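Local coordinates for lysine/ornithine decarboxylase (Vibrio vulnificus, PDB 2PLJ), which decarboxylates lysine and ornithine, probably to cadaverine and putrescine, with pyridoxal phosphate as cofactor in a beta/alpha-barrel plus beta-barrel subunit, at residues A[299-311]-A[315-327]. Residues are numbered along the deposited sequence; the frame is centred on the assembly and turned at random.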
loop_
_atom_site.group_PDB
_atom_site.type_symbol
_atom_site.label_atom_id
_atom_site.label_comp_id
_atom_site.label_asym_id
_atom_site.label_seq_id
_atom_site.Cartn_x
_atom_site.Cartn_y
_atom_site.Cartn_z
ATOM N N ALA A 299 16.244 5.818 11.866
ATOM C CA ALA A 299 17.299 4.820 11.669
ATOM C C ALA A 299 17.438 4.356 10.213
ATOM O O ALA A 299 18.367 3.577 9.906
ATOM C CB ALA A 299 17.071 3.614 12.600
ATOM N N VAL A 300 16.564 4.821 9.327
ATOM C CA VAL A 300 16.589 4.324 7.950
ATOM C C VAL A 300 16.715 5.493 6.975
ATOM O O VAL A 300 16.044 6.519 7.136
ATOM C CB VAL A 300 15.334 3.439 7.612
ATOM C CG1 VAL A 300 15.312 3.039 6.129
ATOM C CG2 VAL A 300 15.265 2.195 8.542
ATOM N N THR A 301 17.580 5.323 5.983
ATOM C CA THR A 301 17.747 6.286 4.891
ATOM C C THR A 301 17.379 5.599 3.590
ATOM O O THR A 301 17.875 4.501 3.330
ATOM C CB THR A 301 19.231 6.679 4.835
ATOM O OG1 THR A 301 19.603 7.234 6.104
ATOM C CG2 THR A 301 19.467 7.738 3.716
ATOM N N SER A 302 16.527 6.216 2.775
ATOM C CA SER A 302 16.130 5.576 1.512
ATOM C C SER A 302 17.037 6.072 0.398
ATOM O O SER A 302 17.518 7.200 0.450
ATOM C CB SER A 302 14.672 5.869 1.153
ATOM O OG SER A 302 14.468 7.280 0.967
ATOM N N VAL A 303 17.259 5.199 -0.586
ATOM C CA VAL A 303 18.078 5.537 -1.738
ATOM C C VAL A 303 17.316 5.063 -2.967
ATOM O O VAL A 303 17.013 3.861 -3.106
ATOM C CB VAL A 303 19.489 4.856 -1.680
ATOM C CG1 VAL A 303 20.340 5.286 -2.889
ATOM C CG2 VAL A 303 20.200 5.170 -0.366
ATOM N N ALA A 304 16.971 6.008 -3.837
ATOM C CA ALA A 304 16.358 5.667 -5.135
ATOM C C ALA A 304 17.189 6.244 -6.253
ATOM O O ALA A 304 17.987 7.151 -6.034
ATOM C CB ALA A 304 14.929 6.223 -5.215
ATOM N N SER A 305 17.020 5.687 -7.445
ATOM C CA SER A 305 17.756 6.159 -8.607
ATOM C C SER A 305 16.811 6.595 -9.712
ATOM O O SER A 305 15.659 6.138 -9.793
ATOM C CB SER A 305 18.751 5.092 -9.081
ATOM O OG SER A 305 18.138 4.104 -9.891
ATOM N N VAL A 306 17.309 7.483 -10.564
ATOM C CA VAL A 306 16.509 8.047 -11.660
ATOM C C VAL A 306 16.531 7.055 -12.847
ATOM O O VAL A 306 17.596 6.774 -13.409
ATOM C CB VAL A 306 17.089 9.406 -12.132
ATOM C CG1 VAL A 306 16.323 9.923 -13.327
ATOM C CG2 VAL A 306 17.068 10.430 -10.994
ATOM N N MET A 307 15.351 6.563 -13.223
ATOM C CA MET A 307 15.179 5.657 -14.377
ATOM C C MET A 307 15.117 6.392 -15.715
ATOM O O MET A 307 15.603 5.888 -16.736
ATOM C CB MET A 307 13.914 4.807 -14.203
ATOM C CG MET A 307 13.933 3.919 -12.955
ATOM S SD MET A 307 12.652 2.638 -13.018
ATOM C CE MET A 307 11.158 3.580 -13.391
ATOM N N GLY A 308 14.511 7.577 -15.692
ATOM C CA GLY A 308 14.398 8.432 -16.874
ATOM C C GLY A 308 13.836 9.775 -16.457
ATOM O O GLY A 308 13.644 10.060 -15.255
ATOM N N GLN A 309 13.553 10.582 -17.463
ATOM C CA GLN A 309 13.197 11.972 -17.220
ATOM C C GLN A 309 12.626 12.638 -18.455
ATOM O O GLN A 309 12.949 12.247 -19.583
ATOM C CB GLN A 309 14.422 12.750 -16.721
ATOM C CG GLN A 309 15.677 12.645 -17.617
ATOM C CD GLN A 309 16.840 13.402 -17.043
ATOM O OE1 GLN A 309 16.914 14.630 -17.146
ATOM N NE2 GLN A 309 17.766 12.679 -16.435
ATOM N N ALA A 310 11.776 13.638 -18.231
ATOM C CA ALA A 310 11.197 14.428 -19.328
ATOM C C ALA A 310 10.809 15.814 -18.835
ATOM O O ALA A 310 10.414 15.959 -17.677
ATOM C CB ALA A 310 9.969 13.711 -19.887
ATOM N N GLU A 311 10.897 16.817 -19.713
ATOM C CA GLU A 311 10.402 18.153 -19.382
ATOM C C GLU A 311 8.920 18.207 -19.742
ATOM O O GLU A 311 8.547 17.855 -20.873
ATOM C CB GLU A 311 11.189 19.245 -20.112
ATOM C CG GLU A 311 11.155 20.566 -19.337
ATOM C CD GLU A 311 11.479 21.776 -20.176
ATOM O OE1 GLU A 311 10.653 22.732 -20.195
ATOM O OE2 GLU A 311 12.557 21.774 -20.821
ATOM N N GLN A 315 8.626 21.980 -16.181
ATOM C CA GLN A 315 9.256 21.275 -15.058
ATOM C C GLN A 315 9.941 20.010 -15.540
ATOM O O GLN A 315 9.438 19.374 -16.474
ATOM C CB GLN A 315 8.222 20.897 -14.005
ATOM C CG GLN A 315 8.061 21.964 -12.939
ATOM C CD GLN A 315 7.172 21.506 -11.826
ATOM O OE1 GLN A 315 6.044 21.087 -12.083
ATOM N NE2 GLN A 315 7.668 21.571 -10.568
ATOM N N ILE A 316 11.072 19.655 -14.916
ATOM C CA ILE A 316 11.740 18.403 -15.235
ATOM C C ILE A 316 11.161 17.322 -14.334
ATOM O O ILE A 316 11.284 17.402 -13.093
ATOM C CB ILE A 316 13.285 18.421 -15.050
ATOM C CG1 ILE A 316 13.950 19.555 -15.853
ATOM C CG2 ILE A 316 13.893 17.045 -15.453
ATOM C CD1 ILE A 316 15.493 19.552 -15.733
ATOM N N TRP A 317 10.523 16.338 -14.956
ATOM C CA TRP A 317 10.057 15.140 -14.227
ATOM C C TRP A 317 11.159 14.079 -14.188
ATOM O O TRP A 317 11.672 13.683 -15.235
ATOM C CB TRP A 317 8.835 14.545 -14.916
ATOM C CG TRP A 317 7.564 15.292 -14.678
ATOM C CD1 TRP A 317 7.277 16.597 -15.031
ATOM C CD2 TRP A 317 6.393 14.784 -14.031
ATOM N NE1 TRP A 317 5.989 16.923 -14.648
ATOM C CE2 TRP A 317 5.433 15.829 -14.022
ATOM C CE3 TRP A 317 6.068 13.557 -13.443
ATOM C CZ2 TRP A 317 4.149 15.667 -13.462
ATOM C CZ3 TRP A 317 4.792 13.391 -12.888
ATOM C CH2 TRP A 317 3.857 14.447 -12.889
ATOM N N TYR A 318 11.519 13.644 -12.979
ATOM C CA TYR A 318 12.367 12.470 -12.779
ATOM C C TYR A 318 11.508 11.276 -12.342
ATOM O O TYR A 318 10.700 11.402 -11.422
ATOM C CB TYR A 318 13.440 12.738 -11.719
ATOM C CG TYR A 318 14.348 13.902 -12.080
ATOM C CD1 TYR A 318 15.242 13.795 -13.150
ATOM C CD2 TYR A 318 14.293 15.113 -11.369
ATOM C CE1 TYR A 318 16.095 14.844 -13.504
ATOM C CE2 TYR A 318 15.135 16.193 -11.722
ATOM C CZ TYR A 318 16.038 16.039 -12.787
ATOM O OH TYR A 318 16.866 17.077 -13.162
ATOM N N TYR A 319 11.710 10.130 -12.981
ATOM C CA TYR A 319 10.930 8.936 -12.699
ATOM C C TYR A 319 11.874 8.009 -11.941
ATOM O O TYR A 319 12.842 7.507 -12.514
ATOM C CB TYR A 319 10.439 8.297 -13.987
ATOM C CG TYR A 319 9.591 9.234 -14.815
ATOM C CD1 TYR A 319 8.202 9.265 -14.684
ATOM C CD2 TYR A 319 10.184 10.127 -15.735
ATOM C CE1 TYR A 319 7.416 10.142 -15.444
ATOM C CE2 TYR A 319 9.420 11.006 -16.477
ATOM C CZ TYR A 319 8.038 11.031 -16.342
ATOM O OH TYR A 319 7.323 11.915 -17.119
ATOM N N LEU A 320 11.590 7.822 -10.651
ATOM C CA LEU A 320 12.468 7.040 -9.774
ATOM C C LEU A 320 12.088 5.567 -9.720
ATOM O O LEU A 320 10.973 5.205 -10.120
ATOM C CB LEU A 320 12.458 7.629 -8.341
ATOM C CG LEU A 320 12.703 9.143 -8.231
ATOM C CD1 LEU A 320 12.677 9.588 -6.783
ATOM C CD2 LEU A 320 14.022 9.577 -8.893
ATOM N N ASP A 321 12.989 4.741 -9.180
ATOM C CA ASP A 321 12.723 3.309 -8.984
ATOM C C ASP A 321 12.053 2.967 -7.632
ATOM O O ASP A 321 11.957 1.792 -7.256
ATOM C CB ASP A 321 14.001 2.462 -9.205
ATOM C CG ASP A 321 15.184 2.943 -8.383
ATOM O OD1 ASP A 321 14.981 3.740 -7.450
ATOM O OD2 ASP A 321 16.343 2.522 -8.688
ATOM N N ASP A 322 11.604 3.994 -6.916
ATOM C CA ASP A 322 10.831 3.793 -5.667
ATOM C C ASP A 322 9.782 4.908 -5.613
ATOM O O ASP A 322 9.963 5.989 -6.199
ATOM C CB ASP A 322 11.767 3.867 -4.454
ATOM C CG ASP A 322 11.243 3.055 -3.230
ATOM O OD1 ASP A 322 10.083 2.527 -3.263
ATOM O OD2 ASP A 322 12.031 2.901 -2.281
ATOM N N GLY A 323 8.654 4.641 -4.959
ATOM C CA GLY A 323 7.606 5.650 -4.880
ATOM C C GLY A 323 6.475 5.258 -3.941
ATOM O O GLY A 323 6.701 4.510 -2.993
ATOM N N ILE A 324 5.283 5.793 -4.210
ATOM C CA ILE A 324 4.160 5.703 -3.254
ATOM C C ILE A 324 3.590 4.312 -3.114
ATOM O O ILE A 324 2.872 4.032 -2.145
ATOM C CB ILE A 324 3.001 6.696 -3.570
ATOM C CG1 ILE A 324 2.092 6.105 -4.666
ATOM C CG2 ILE A 324 3.563 8.124 -3.810
ATOM C CD1 ILE A 324 0.781 6.864 -4.878
ATOM N N TYR A 325 3.910 3.420 -4.064
ATOM C CA TYR A 325 3.511 2.002 -3.922
ATOM C C TYR A 325 4.593 1.170 -3.240
ATOM O O TYR A 325 4.435 -0.052 -3.035
ATOM C CB TYR A 325 3.188 1.429 -5.293
ATOM C CG TYR A 325 1.846 1.919 -5.819
ATOM C CD1 TYR A 325 0.633 1.361 -5.337
ATOM C CD2 TYR A 325 1.774 2.942 -6.777
ATOM C CE1 TYR A 325 -0.602 1.796 -5.802
ATOM C CE2 TYR A 325 0.543 3.352 -7.262
ATOM C CZ TYR A 325 -0.638 2.762 -6.783
ATOM O OH TYR A 325 -1.849 3.199 -7.279
ATOM N N GLY A 326 5.675 1.862 -2.886
ATOM C CA GLY A 326 6.851 1.252 -2.268
ATOM C C GLY A 326 7.214 1.933 -0.953
ATOM O O GLY A 326 6.383 2.032 -0.039
ATOM N N SER A 327 8.459 2.422 -0.851
ATOM C CA SER A 327 8.946 2.975 0.421
ATOM C C SER A 327 8.276 4.271 0.798
ATOM O O SER A 327 8.211 4.619 1.993
ATOM C CB SER A 327 10.467 3.210 0.409
ATOM O OG SER A 327 11.175 2.059 -0.003
#
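With chi1 of Asp321 at 53° and that of Ser305 at 82°, carboxylate and hydroxyl each sit between their own backbone N and carbonyl carbon and turn to one another across the strands. Ser305 OG donates to Asp321 OD2 over 2.7 Å, while Ser305 N reaches Asp321 OD1 at 2.8 Å along a nearly straight N-H...O line; both donors approach from above the carboxylate plane. Asp321 N returns a bond to Ser305 O, so backbone and side chain together fasten the end of strand 315-320 to its neighbour. From here the two strands run as an antiparallel beta hairpin, part of the beta-barrel domain, interrupted by a classic bulge in which Met307 and Gly308 both face Tyr319. The bulge keeps two bonds, Met307 N to Tyr319 O (2.8 Å) and Tyr319 N to Gly308 O (3.0 Å), and regular pairing resumes at Gln309 and Tyr318, followed by the hydrogen-bonded pair Ala310 and Trp317. On one face, Val306 CG2 packs on Leu320 CD2 at 3.8 Å and its CG1 meets Tyr318 CD1. Gln309 lies alongside Tyr318, its amide plane 80° from the ring; OE1 bonds Lys373 NZ and NE2 bonds Leu374 O, and Leu374 N also bonds Tyr318 OH. On the other face the edge of the Tyr319 ring meets the backbone N of Gln309, Tyr319 OH bonds Lys186 O of the second subunit, and Phe187 of that subunit meets the ring nearly parallel.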